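Local coordinates for aspartate carbamoyltransferase (Leishmania major, PDB 7K46), which probably catalyses the transfer of a carbamoyl group from carbamoyl phosphate to L-aspartate, giving N-carbamoyl-L-aspartate on the pyrimidine pathway, at residues His39-Lys44 against Gln310-Leu315; Ile46-Gly51 against Ile321-Leu326; Met74-Ser79 against Met317-Leu322. One frame throughout, in Å; residues are numbered along the deposited sequence. Where two conformers were deposited one is given.

Contact 1. Residues His39-Lys44 against Gln310-Leu315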
ATOM      1  N   HIS A  39      11.289  18.083  16.979  1.00 23.21           N
ATOM      2  CA  HIS A  39      10.302  17.269  17.691  1.00 28.40           C
ATOM      3  C   HIS A  39      10.428  15.794  17.319  1.00 25.28           C
ATOM      4  O   HIS A  39      10.598  14.931  18.190  1.00 24.29           O
ATOM      5  CB  HIS A  39       8.909  17.808  17.343  1.00 22.45           C
ATOM      6  CG  HIS A  39       7.770  17.154  18.064  1.00 24.51           C
ATOM      7  ND1 HIS A  39       7.314  17.592  19.289  1.00 24.44           N
ATOM      8  CD2 HIS A  39       6.944  16.144  17.695  1.00 22.36           C
ATOM      9  CE1 HIS A  39       6.282  16.857  19.664  1.00 26.88           C
ATOM     10  NE2 HIS A  39       6.033  15.972  18.713  1.00 22.49           N
ATOM     11  N   ILE A  40      10.362  15.494  16.019  1.00 20.01           N
ATOM     12  CA  ILE A  40      10.371  14.107  15.558  1.00 19.94           C
ATOM     13  C   ILE A  40      11.694  13.434  15.890  1.00 25.08           C
ATOM     14  O   ILE A  40      11.730  12.278  16.330  1.00 24.94           O
ATOM     15  CB  ILE A  40      10.069  14.060  14.047  1.00 21.60           C
ATOM     16  CG1 ILE A  40       8.650  14.579  13.765  1.00 21.03           C
ATOM     17  CG2 ILE A  40      10.270  12.638  13.496  1.00 21.82           C
ATOM     18  CD1 ILE A  40       7.527  13.632  14.191  1.00 19.91           C
ATOM     19  N   GLU A  41      12.809  14.143  15.698  1.00 26.62           N
ATOM     20  CA  GLU A  41      14.097  13.510  15.947  1.00 29.02           C
ATOM     21  C   GLU A  41      14.365  13.330  17.429  1.00 30.15           C
ATOM     22  O   GLU A  41      15.226  12.525  17.797  1.00 35.12           O
ATOM     23  CB  GLU A  41      15.210  14.306  15.265  1.00 28.11           C
ATOM     24  CG  GLU A  41      15.099  14.177  13.749  1.00 26.50           C
ATOM     25  CD  GLU A  41      16.225  14.844  12.996  1.00 36.59           C
ATOM     26  OE1 GLU A  41      16.954  15.663  13.593  1.00 31.37           O
ATOM     27  OE2 GLU A  41      16.369  14.548  11.793  1.00 31.21           O
ATOM     28  N   ALA A  42      13.634  14.039  18.285  1.00 29.22           N
ATOM     29  CA  ALA A  42      13.658  13.765  19.712  1.00 29.00           C
ATOM     30  C   ALA A  42      12.828  12.544  20.091  1.00 32.46           C
ATOM     31  O   ALA A  42      12.781  12.200  21.275  1.00 30.63           O
ATOM     32  CB  ALA A  42      13.168  14.986  20.496  1.00 32.57           C
ATOM     33  N   GLY A  43      12.179  11.888  19.130  1.00 26.80           N
ATOM     34  CA  GLY A  43      11.340  10.738  19.415  1.00 32.21           C
ATOM     35  C   GLY A  43       9.893  11.054  19.740  1.00 31.09           C
ATOM     36  O   GLY A  43       9.111  10.125  19.974  1.00 33.04           O
ATOM     37  N   LYS A  44       9.512  12.328  19.771  1.00 28.05           N
ATOM     38  CA  LYS A  44       8.138  12.713  20.051  1.00 24.23           C
ATOM     39  C   LYS A  44       7.289  12.538  18.795  1.00 26.00           C
ATOM     40  O   LYS A  44       7.777  12.674  17.669  1.00 24.58           O
ATOM     41  CB  LYS A  44       8.083  14.162  20.539  1.00 22.88           C
ATOM     42  CG  LYS A  44       8.889  14.418  21.815  1.00 25.66           C
ATOM     43  CD  LYS A  44       8.917  15.899  22.170  1.00 27.07           C
ATOM     44  CE  LYS A  44       9.963  16.190  23.237  1.00 43.18           C
ATOM     45  NZ  LYS A  44       9.972  17.628  23.603  1.00 46.42           N
ATOM     46  N   GLN A 310      19.023  16.489   2.048  1.00 17.06           N
ATOM     47  CA  GLN A 310      18.001  17.198   1.281  1.00 16.34           C
ATOM     48  C   GLN A 310      16.676  16.427   1.258  1.00 20.36           C
ATOM     49  O   GLN A 310      15.593  17.022   1.374  1.00 17.26           O
ATOM     50  CB  GLN A 310      18.555  17.421  -0.135  1.00 16.01           C
ATOM     51  CG  GLN A 310      17.728  18.242  -1.113  1.00 14.96           C
ATOM     52  CD  GLN A 310      18.490  18.489  -2.417  1.00 19.76           C
ATOM     53  OE1 GLN A 310      19.695  18.216  -2.504  1.00 18.65           O
ATOM     54  NE2 GLN A 310      17.803  19.033  -3.422  1.00 14.81           N
ATOM     55  N   MET A 311      16.742  15.100   1.117  1.00 15.60           N
ATOM     56  CA  MET A 311      15.518  14.296   1.112  1.00 17.23           C
ATOM     57  C   MET A 311      14.823  14.311   2.461  1.00 18.49           C
ATOM     58  O   MET A 311      13.587  14.257   2.519  1.00 18.65           O
ATOM     59  CB  MET A 311      15.825  12.852   0.706  1.00 17.34           C
ATOM     60  CG  MET A 311      16.132  12.706  -0.777  1.00 16.44           C
ATOM     61  SD  MET A 311      16.393  10.992  -1.249  1.00 18.10           S
ATOM     62  CE  MET A 311      18.074  10.717  -0.678  1.00 18.49           C
ATOM     63  N   ARG A 312      15.591  14.365   3.555  1.00 15.34           N
ATOM     64  CA  ARG A 312      14.974  14.424   4.874  1.00 18.29           C
ATOM     65  C   ARG A 312      14.356  15.796   5.124  1.00 21.21           C
ATOM     66  O   ARG A 312      13.277  15.903   5.726  1.00 18.13           O
ATOM     67  CB  ARG A 312      16.003  14.065   5.946  1.00 19.60           C
ATOM     68  CG  ARG A 312      15.428  13.994   7.363  1.00 23.53           C
ATOM     69  CD  ARG A 312      16.203  13.001   8.221  1.00 24.57           C
ATOM     70  NE  ARG A 312      15.696  12.887   9.583  1.00 28.20           N
ATOM     71  CZ  ARG A 312      14.818  11.974   9.976  1.00 34.34           C
ATOM     72  NH1 ARG A 312      14.232  11.163   9.106  1.00 28.14           N
ATOM     73  NH2 ARG A 312      14.526  11.865  11.274  1.00 31.55           N
ATOM     74  N   TYR A 313      15.001  16.863   4.647  1.00 15.10           N
ATOM     75  CA  TYR A 313      14.316  18.150   4.642  1.00 17.72           C
ATOM     76  C   TYR A 313      13.022  18.079   3.841  1.00 19.35           C
ATOM     77  O   TYR A 313      12.035  18.718   4.213  1.00 16.60           O
ATOM     78  CB  TYR A 313      15.234  19.248   4.099  1.00 16.42           C
ATOM     79  CG  TYR A 313      16.403  19.535   5.009  1.00 17.21           C
ATOM     80  CD1 TYR A 313      16.201  19.980   6.308  1.00 17.92           C
ATOM     81  CD2 TYR A 313      17.713  19.369   4.562  1.00 21.78           C
ATOM     82  CE1 TYR A 313      17.277  20.241   7.158  1.00 24.73           C
ATOM     83  CE2 TYR A 313      18.795  19.632   5.397  1.00 21.10           C
ATOM     84  CZ  TYR A 313      18.568  20.064   6.695  1.00 25.75           C
ATOM     85  OH  TYR A 313      19.648  20.325   7.514  1.00 29.70           O
ATOM     86  N   GLY A 314      12.993  17.282   2.765  1.00 15.18           N
ATOM     87  CA  GLY A 314      11.748  17.096   2.031  1.00 15.26           C
ATOM     88  C   GLY A 314      10.642  16.490   2.883  1.00 19.66           C
ATOM     89  O   GLY A 314       9.485  16.912   2.806  1.00 15.28           O
ATOM     90  N   LEU A 315      10.985  15.498   3.712  1.00 17.08           N
ATOM     91  CA  LEU A 315       9.999  14.935   4.634  1.00 15.14           C
ATOM     92  C   LEU A 315       9.397  16.019   5.528  1.00 17.89           C
ATOM     93  O   LEU A 315       8.175  16.128   5.661  1.00 14.96           O
ATOM     94  CB  LEU A 315      10.642  13.835   5.488  1.00 14.62           C
ATOM     95  CG  LEU A 315       9.793  13.337   6.670  1.00 14.75           C
ATOM     96  CD1 LEU A 315       8.575  12.535   6.189  1.00 14.65           C
ATOM     97  CD2 LEU A 315      10.642  12.491   7.629  1.00 15.67           C
TER
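R312 and E41 carry this contact, reaching toward each other from opposite directions across the gap between helix 309-326 and the end of helix 23-41. Q310, near the start of its helix, takes no part across the contact; its amide bonds D148 and H287. R312 comes two residues later. Its CG lies anti to the backbone N (chi1 -176°), and the chain runs out extended as far as NE, long enough to help span the 11.1 Å between E41 CA and R312 CA, the closest CA pair of the two segments. R312 NE donates to E41 OE2 at 2.8 Å, with an N-H...O angle of 166°. The acceptor lies in the guanidinium plane and uses its anti lone pair, while carboxylate and guanidinium are tilted by only 12°. R312 NH2 adds a weak second bond to the same oxygen, 3.3 Å from E41 OE2. One turn on, L315 packs on A71 and A72 of helix 63-74 and on Y106 of the second subunit. The chemistry implies a surface network of charges, with K37 on E41 OE1, R312 on E41 OE2, and S105 O of the second subunit on R312 NH1, which would hold the guanidinium's rotation.

Contact 2. Residues Ile46-Gly51 against Ile321-Leu326; sequences IDTLRG and ILFSVL
L49 has the most surface buried here, and its branched end is what meets helix 309-326. It projects from a type I turn, D47 to R50, closed by the backbone bond from R50 N to D47 O at 3.0 Å, and points toward the helix. L49 CD2 rests 3.7 Å from L326 CB, while L49 CD1 lies 4.0 Å from L326 CD1. The two side chains cross at about a right angle. L49 CD1 also comes within 4.2 Å of L322 O, whose own hydrogen-bonding need is met inside the helix by L326 N. A leucine suits this place because its two methyls can touch side-chain and backbone atoms of the helical turn at once.

F323 buries the next largest area. Its CG is anti to the backbone N (chi1 179°), a torsion that carries the ring out along the flank of the helix toward the loop. There T48 comes to the rim of the ring: T48 OG1 lies in the ring plane, 3.6 Å from F323 CE1, and T48 CG2 is nearly as close to the same carbon. Threonine fits such a boundary, giving the ring a methyl while keeping a hydroxyl in an exposed position. F4 and M36 also pack on F323.

L326, last residue of the helix, offers CB and CD1 to L49, and M73 lies against it too. The 225 Å² buried is mostly carbon surface; T48 OG1 and L322 O are the polar atoms that come near, and neither is hydrogen-bonded across. The chemistry implies that this loop is held to the helix by apolar burial and shape, whereas the backbone of L49 is hydrogen-bonded to L76.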
ATOM      1  N   ILE A  46       3.431  13.038  16.534  1.00 20.57           N
ATOM      2  CA  ILE A  46       2.399  14.006  16.179  1.00 22.82           C
ATOM      3  C   ILE A  46       1.164  13.241  15.732  1.00 23.11           C
ATOM      4  O   ILE A  46       1.253  12.371  14.859  1.00 22.25           O
ATOM      5  CB  ILE A  46       2.868  14.967  15.070  1.00 21.52           C
ATOM      6  CG1 ILE A  46       4.116  15.731  15.521  1.00 23.25           C
ATOM      7  CG2 ILE A  46       1.741  15.945  14.701  1.00 19.99           C
ATOM      8  CD1 ILE A  46       4.799  16.510  14.378  1.00 24.44           C
ATOM      9  N   ASP A  47       0.015  13.561  16.326  1.00 23.20           N
ATOM     10  CA  ASP A  47      -1.210  12.816  16.069  1.00 27.30           C
ATOM     11  C   ASP A  47      -2.329  13.709  15.548  1.00 24.47           C
ATOM     12  O   ASP A  47      -3.490  13.274  15.495  1.00 25.03           O
ATOM     13  CB  ASP A  47      -1.656  12.095  17.349  1.00 30.47           C
ATOM     14  CG  ASP A  47      -2.445  10.830  17.061  1.00 44.82           C
ATOM     15  OD1 ASP A  47      -1.972  10.017  16.227  1.00 45.29           O
ATOM     16  OD2 ASP A  47      -3.528  10.647  17.674  1.00 49.13           O
ATOM     17  N   THR A  48      -2.000  14.943  15.161  1.00 22.79           N
ATOM     18  CA  THR A  48      -3.002  15.944  14.806  1.00 27.51           C
ATOM     19  C   THR A  48      -3.907  15.485  13.667  1.00 23.40           C
ATOM     20  O   THR A  48      -5.097  15.831  13.641  1.00 22.67           O
ATOM     21  CB  THR A  48      -2.294  17.248  14.426  1.00 26.28           C
ATOM     22  OG1 THR A  48      -1.425  17.634  15.500  1.00 28.88           O
ATOM     23  CG2 THR A  48      -3.307  18.364  14.191  1.00 26.47           C
ATOM     24  N   LEU A  49      -3.377  14.711  12.723  1.00 19.40           N
ATOM     25  CA  LEU A  49      -4.145  14.304  11.557  1.00 17.82           C
ATOM     26  C   LEU A  49      -4.727  12.899  11.697  1.00 21.02           C
ATOM     27  O   LEU A  49      -5.113  12.296  10.692  1.00 17.61           O
ATOM     28  CB  LEU A  49      -3.292  14.420  10.289  1.00 20.57           C
ATOM     29  CG  LEU A  49      -2.849  15.852   9.918  1.00 19.95           C
ATOM     30  CD1 LEU A  49      -2.230  15.895   8.520  1.00 17.30           C
ATOM     31  CD2 LEU A  49      -3.981  16.892  10.053  1.00 20.95           C
ATOM     32  N   ARG A  50      -4.838  12.382  12.920  1.00 20.67           N
ATOM     33  CA  ARG A  50      -5.497  11.100  13.137  0.50 22.16           C
ATOM     34  C   ARG A  50      -6.888  11.112  12.516  1.00 20.90           C
ATOM     35  O   ARG A  50      -7.661  12.044  12.728  1.00 18.37           O
ATOM     36  CB  ARG A  50      -5.594  10.809  14.636  0.50 24.76           C
ATOM     37  CG  ARG A  50      -6.025   9.387  14.992  0.50 28.97           C
ATOM     38  CD  ARG A  50      -6.274   9.239  16.492  0.50 28.98           C
ATOM     39  NE  ARG A  50      -7.530   9.862  16.895  0.50 34.51           N
ATOM     40  CZ  ARG A  50      -7.631  11.061  17.455  0.50 37.59           C
ATOM     41  NH1 ARG A  50      -6.559  11.786  17.738  0.50 40.26           N
ATOM     42  NH2 ARG A  50      -8.838  11.547  17.733  0.50 35.77           N
ATOM     43  N   GLY A  51      -7.201  10.075  11.738  1.00 19.58           N
ATOM     44  CA  GLY A  51      -8.501   9.997  11.105  1.00 21.60           C
ATOM     45  C   GLY A  51      -8.649  10.759   9.801  1.00 20.05           C
ATOM     46  O   GLY A  51      -9.743  10.744   9.224  1.00 23.83           O
ATOM     47  N   ILE A 321       3.673  21.400   5.356  1.00 14.23           N
ATOM     48  CA  ILE A 321       2.630  21.760   4.398  1.00 17.89           C
ATOM     49  C   ILE A 321       1.333  21.025   4.710  1.00 15.51           C
ATOM     50  O   ILE A 321       0.265  21.645   4.822  1.00 15.82           O
ATOM     51  CB  ILE A 321       3.110  21.486   2.960  1.00 17.70           C
ATOM     52  CG1 ILE A 321       4.227  22.480   2.580  1.00 19.79           C
ATOM     53  CG2 ILE A 321       1.936  21.610   1.964  1.00 15.13           C
ATOM     54  CD1 ILE A 321       4.966  22.120   1.303  1.00 16.15           C
ATOM     55  N   LEU A 322       1.394  19.696   4.847  1.00 14.57           N
ATOM     56  CA  LEU A 322       0.169  18.932   5.097  1.00 15.95           C
ATOM     57  C   LEU A 322      -0.489  19.364   6.400  1.00 18.98           C
ATOM     58  O   LEU A 322      -1.716  19.501   6.470  1.00 16.45           O
ATOM     59  CB  LEU A 322       0.469  17.429   5.136  1.00 16.99           C
ATOM     60  CG  LEU A 322       0.934  16.780   3.832  1.00 18.69           C
ATOM     61  CD1 LEU A 322       1.501  15.386   4.105  1.00 17.98           C
ATOM     62  CD2 LEU A 322      -0.210  16.710   2.813  1.00 18.04           C
ATOM     63  N   PHE A 323       0.316  19.572   7.445  1.00 17.49           N
ATOM     64  CA  PHE A 323      -0.205  20.041   8.727  1.00 16.87           C
ATOM     65  C   PHE A 323      -0.938  21.370   8.575  1.00 17.72           C
ATOM     66  O   PHE A 323      -2.003  21.582   9.168  1.00 20.89           O
ATOM     67  CB  PHE A 323       0.963  20.182   9.708  1.00 17.80           C
ATOM     68  CG  PHE A 323       0.579  20.672  11.072  1.00 23.46           C
ATOM     69  CD1 PHE A 323       0.142  19.784  12.048  1.00 20.78           C
ATOM     70  CD2 PHE A 323       0.713  22.020  11.405  1.00 23.30           C
ATOM     71  CE1 PHE A 323      -0.186  20.238  13.321  1.00 27.03           C
ATOM     72  CE2 PHE A 323       0.386  22.476  12.672  1.00 23.68           C
ATOM     73  CZ  PHE A 323      -0.068  21.588  13.630  1.00 28.22           C
ATOM     74  N   SER A 324      -0.376  22.275   7.782  1.00 16.20           N
ATOM     75  CA  SER A 324      -0.979  23.594   7.613  1.00 17.86           C
ATOM     76  C   SER A 324      -2.230  23.516   6.750  1.00 19.45           C
ATOM     77  O   SER A 324      -3.229  24.196   7.021  1.00 20.16           O
ATOM     78  CB  SER A 324       0.049  24.552   7.006  1.00 17.51           C
ATOM     79  OG  SER A 324       1.181  24.696   7.863  1.00 20.86           O
ATOM     80  N   VAL A 325      -2.201  22.678   5.713  1.00 16.16           N
ATOM     81  CA  VAL A 325      -3.364  22.542   4.836  1.00 16.99           C
ATOM     82  C   VAL A 325      -4.554  21.967   5.599  1.00 20.96           C
ATOM     83  O   VAL A 325      -5.693  22.440   5.459  1.00 20.44           O
ATOM     84  CB  VAL A 325      -2.999  21.679   3.612  1.00 17.11           C
ATOM     85  CG1 VAL A 325      -4.268  21.250   2.844  1.00 18.11           C
ATOM     86  CG2 VAL A 325      -2.031  22.446   2.693  1.00 15.46           C
ATOM     87  N   LEU A 326      -4.307  20.968   6.451  1.00 16.61           N
ATOM     88  CA  LEU A 326      -5.379  20.174   7.036  1.00 20.06           C
ATOM     89  C   LEU A 326      -5.705  20.513   8.486  1.00 21.94           C
ATOM     90  O   LEU A 326      -6.690  19.992   9.015  1.00 23.80           O
ATOM     91  CB  LEU A 326      -5.034  18.682   6.942  1.00 20.19           C
ATOM     92  CG  LEU A 326      -5.079  18.148   5.511  1.00 20.29           C
ATOM     93  CD1 LEU A 326      -4.644  16.673   5.488  1.00 22.76           C
ATOM     94  CD2 LEU A 326      -6.476  18.334   4.908  1.00 18.59           C
TER

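Contact 3. Residues Met74-Ser79 against Met317-Leu322; sequences MRLGGS and MRMAIL
R75 touches M319 with its aliphatic base, not with its flat group: neither face nor edge of the guanidinium receives anything from 317-322. The end of the chain leads away from the helix, to the second subunit, where R75 NH2 bonds Y106 O and forms a salt bridge with D108, both of that subunit. What remains near the helix is R75 CB, 3.7 Å from M319 CE, and the backbone R75 O, 3.6 Å from the same methyl. M319 gets there by a bend at its last torsion (chi3 67°), which swings CE round toward the loop; an unbranched, flexible methionine can turn its methyl onto both R75 and L76.

L76 points toward the helix and crosses M319 obliquely. Its two methyls divide the work: L76 CD2 packs 3.7 Å from M319 CE, and L76 CD1 approaches the backbone at M319 O, 3.5 Å away. The same CD1 lies 3.9 Å from L322 CB, so the leucine bridges successive turns.

After helix 63-74, G77 is the first residue off helical angles, in a Schellman motif, its phi of 88° being readily taken up by glycine, and the chain turns off toward strand 79-80. The turn after helix 63-74 packs against the C-terminal helix, consistent with the transcarbamoylase fold, in which the last helix returns to lie against the amino-terminal, carbamoyl phosphate-binding domain.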
ATOM      1  N   MET A  74       1.827  10.007   7.519  1.00 14.05           N
ATOM      2  CA  MET A  74       1.741   9.069   8.638  1.00 14.88           C
ATOM      3  C   MET A  74       2.437   9.597   9.894  1.00 17.51           C
ATOM      4  O   MET A  74       2.002   9.293  11.012  1.00 16.29           O
ATOM      5  CB  MET A  74       2.321   7.710   8.223  1.00 17.00           C
ATOM      6  CG  MET A  74       1.515   7.076   7.085  1.00 20.75           C
ATOM      7  SD  MET A  74       2.224   5.494   6.560  1.00 23.18           S
ATOM      8  CE  MET A  74       1.222   5.149   5.099  1.00 23.68           C
ATOM      9  N   ARG A  75       3.504  10.377   9.740  1.00 16.09           N
ATOM     10  CA  ARG A  75       4.175  10.965  10.893  1.00 17.36           C
ATOM     11  C   ARG A  75       3.406  12.146  11.483  1.00 17.83           C
ATOM     12  O   ARG A  75       3.835  12.702  12.498  1.00 17.10           O
ATOM     13  CB  ARG A  75       5.593  11.392  10.506  1.00 17.90           C
ATOM     14  CG  ARG A  75       6.540  10.212  10.238  1.00 16.12           C
ATOM     15  CD  ARG A  75       7.957  10.720  10.031  1.00 16.62           C
ATOM     16  NE  ARG A  75       8.917   9.636   9.864  1.00 18.52           N
ATOM     17  CZ  ARG A  75       9.503   8.995  10.863  1.00 18.58           C
ATOM     18  NH1 ARG A  75       9.206   9.264  12.131  1.00 16.30           N
ATOM     19  NH2 ARG A  75      10.399   8.048  10.587  1.00 17.40           N
ATOM     20  N   LEU A  76       2.297  12.550  10.866  1.00 17.48           N
ATOM     21  CA  LEU A  76       1.347  13.471  11.473  1.00 18.30           C
ATOM     22  C   LEU A  76       0.160  12.741  12.077  1.00 18.13           C
ATOM     23  O   LEU A  76      -0.779  13.390  12.559  1.00 18.31           O
ATOM     24  CB  LEU A  76       0.861  14.491  10.429  1.00 17.24           C
ATOM     25  CG  LEU A  76       1.973  15.417   9.905  1.00 17.03           C
ATOM     26  CD1 LEU A  76       1.491  16.192   8.686  1.00 15.99           C
ATOM     27  CD2 LEU A  76       2.480  16.365  10.999  1.00 16.05           C
ATOM     28  N   GLY A  77       0.183  11.405  12.071  1.00 17.73           N
ATOM     29  CA  GLY A  77      -0.925  10.605  12.543  1.00 18.21           C
ATOM     30  C   GLY A  77      -1.974  10.276  11.502  1.00 23.03           C
ATOM     31  O   GLY A  77      -2.937   9.566  11.820  1.00 20.74           O
ATOM     32  N   GLY A  78      -1.818  10.754  10.265  1.00 16.66           N
ATOM     33  CA  GLY A  78      -2.821  10.529   9.245  1.00 15.41           C
ATOM     34  C   GLY A  78      -2.713   9.163   8.585  1.00 19.72           C
ATOM     35  O   GLY A  78      -1.771   8.404   8.810  1.00 17.26           O
ATOM     36  N   SER A  79      -3.710   8.866   7.754  1.00 17.15           N
ATOM     37  CA  SER A  79      -3.833   7.607   7.027  1.00 15.61           C
ATOM     38  C   SER A  79      -3.588   7.835   5.542  1.00 16.52           C
ATOM     39  O   SER A  79      -3.820   8.929   5.028  1.00 14.28           O
ATOM     40  CB  SER A  79      -5.233   7.005   7.208  1.00 16.47           C
ATOM     41  OG  SER A  79      -5.484   6.708   8.571  1.00 18.85           O
ATOM     42  N   MET A 317       9.439  19.388   5.260  1.00 15.88           N
ATOM     43  CA  MET A 317       8.684  20.410   4.537  1.00 16.11           C
ATOM     44  C   MET A 317       7.299  19.897   4.166  1.00 16.52           C
ATOM     45  O   MET A 317       6.303  20.623   4.276  1.00 15.26           O
ATOM     46  CB  MET A 317       9.454  20.853   3.287  1.00 16.29           C
ATOM     47  CG  MET A 317       8.688  21.862   2.390  1.00 15.64           C
ATOM     48  SD  MET A 317       8.168  23.374   3.243  1.00 17.60           S
ATOM     49  CE  MET A 317       9.734  24.219   3.576  1.00 16.37           C
ATOM     50  N   ARG A 318       7.208  18.640   3.739  1.00 14.92           N
ATOM     51  CA  ARG A 318       5.899  18.117   3.372  1.00 16.12           C
ATOM     52  C   ARG A 318       5.005  17.932   4.593  1.00 14.87           C
ATOM     53  O   ARG A 318       3.790  18.132   4.499  1.00 14.47           O
ATOM     54  CB  ARG A 318       6.069  16.817   2.590  1.00 15.25           C
ATOM     55  CG  ARG A 318       6.615  17.081   1.186  1.00 14.92           C
ATOM     56  CD  ARG A 318       6.925  15.794   0.415  1.00 15.30           C
ATOM     57  NE  ARG A 318       7.372  16.146  -0.929  1.00 16.05           N
ATOM     58  CZ  ARG A 318       8.595  15.948  -1.404  1.00 18.32           C
ATOM     59  NH1 ARG A 318       9.515  15.305  -0.701  1.00 19.40           N
ATOM     60  NH2 ARG A 318       8.902  16.409  -2.617  1.00 15.90           N
ATOM     61  N   MET A 319       5.584  17.606   5.751  1.00 14.37           N
ATOM     62  CA  MET A 319       4.804  17.589   6.990  1.00 13.40           C
ATOM     63  C   MET A 319       4.294  18.986   7.341  1.00 17.68           C
ATOM     64  O   MET A 319       3.125  19.161   7.708  1.00 15.64           O
ATOM     65  CB  MET A 319       5.658  17.034   8.136  1.00 15.47           C
ATOM     66  CG  MET A 319       5.968  15.534   8.031  1.00 14.91           C
ATOM     67  SD  MET A 319       7.043  14.912   9.363  1.00 17.90           S
ATOM     68  CE  MET A 319       5.988  15.089  10.807  1.00 15.71           C
ATOM     69  N   ALA A 320       5.168  19.992   7.257  1.00 14.91           N
ATOM     70  CA  ALA A 320       4.745  21.363   7.538  1.00 16.08           C
ATOM     71  C   ALA A 320       3.592  21.768   6.632  1.00 18.53           C
ATOM     72  O   ALA A 320       2.626  22.393   7.081  1.00 16.31           O
ATOM     73  CB  ALA A 320       5.921  22.326   7.351  1.00 16.51           C
ATOM     74  N   ILE A 321       3.673  21.400   5.356  1.00 14.23           N
ATOM     75  CA  ILE A 321       2.630  21.760   4.398  1.00 17.89           C
ATOM     76  C   ILE A 321       1.333  21.025   4.710  1.00 15.51           C
ATOM     77  O   ILE A 321       0.265  21.645   4.822  1.00 15.82           O
ATOM     78  CB  ILE A 321       3.110  21.486   2.960  1.00 17.70           C
ATOM     79  CG1 ILE A 321       4.227  22.480   2.580  1.00 19.79           C
ATOM     80  CG2 ILE A 321       1.936  21.610   1.964  1.00 15.13           C
ATOM     81  CD1 ILE A 321       4.966  22.120   1.303  1.00 16.15           C
ATOM     82  N   LEU A 322       1.394  19.696   4.847  1.00 14.57           N
ATOM     83  CA  LEU A 322       0.169  18.932   5.097  1.00 15.95           C
ATOM     84  C   LEU A 322      -0.489  19.364   6.400  1.00 18.98           C
ATOM     85  O   LEU A 322      -1.716  19.501   6.470  1.00 16.45           O
ATOM     86  CB  LEU A 322       0.469  17.429   5.136  1.00 16.99           C
ATOM     87  CG  LEU A 322       0.934  16.780   3.832  1.00 18.69           C
ATOM     88  CD1 LEU A 322       1.501  15.386   4.105  1.00 17.98           C
ATOM     89  CD2 LEU A 322      -0.210  16.710   2.813  1.00 18.04           C
TER

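In the fold
All three contacts lie along helix 309-326, from its beginning at contact 1 to its last residue at contact 2. Contact 1 is a surface contact and depends on charge; contacts 2 and 3 are buried and depend on methyls, a methionine and a ring. These two have centres about 5 Å apart, share I321 and L322, and are joined by a probable hydrogen bond from L49 N to L76 O. I40 links contact 1 to both, its CD1 packing on I46 and on M319. R312 and R75 bond to the second subunit, R312 while also bound to E41 of its own chain; contacts 2 and 3 hold the helix by apolar packing.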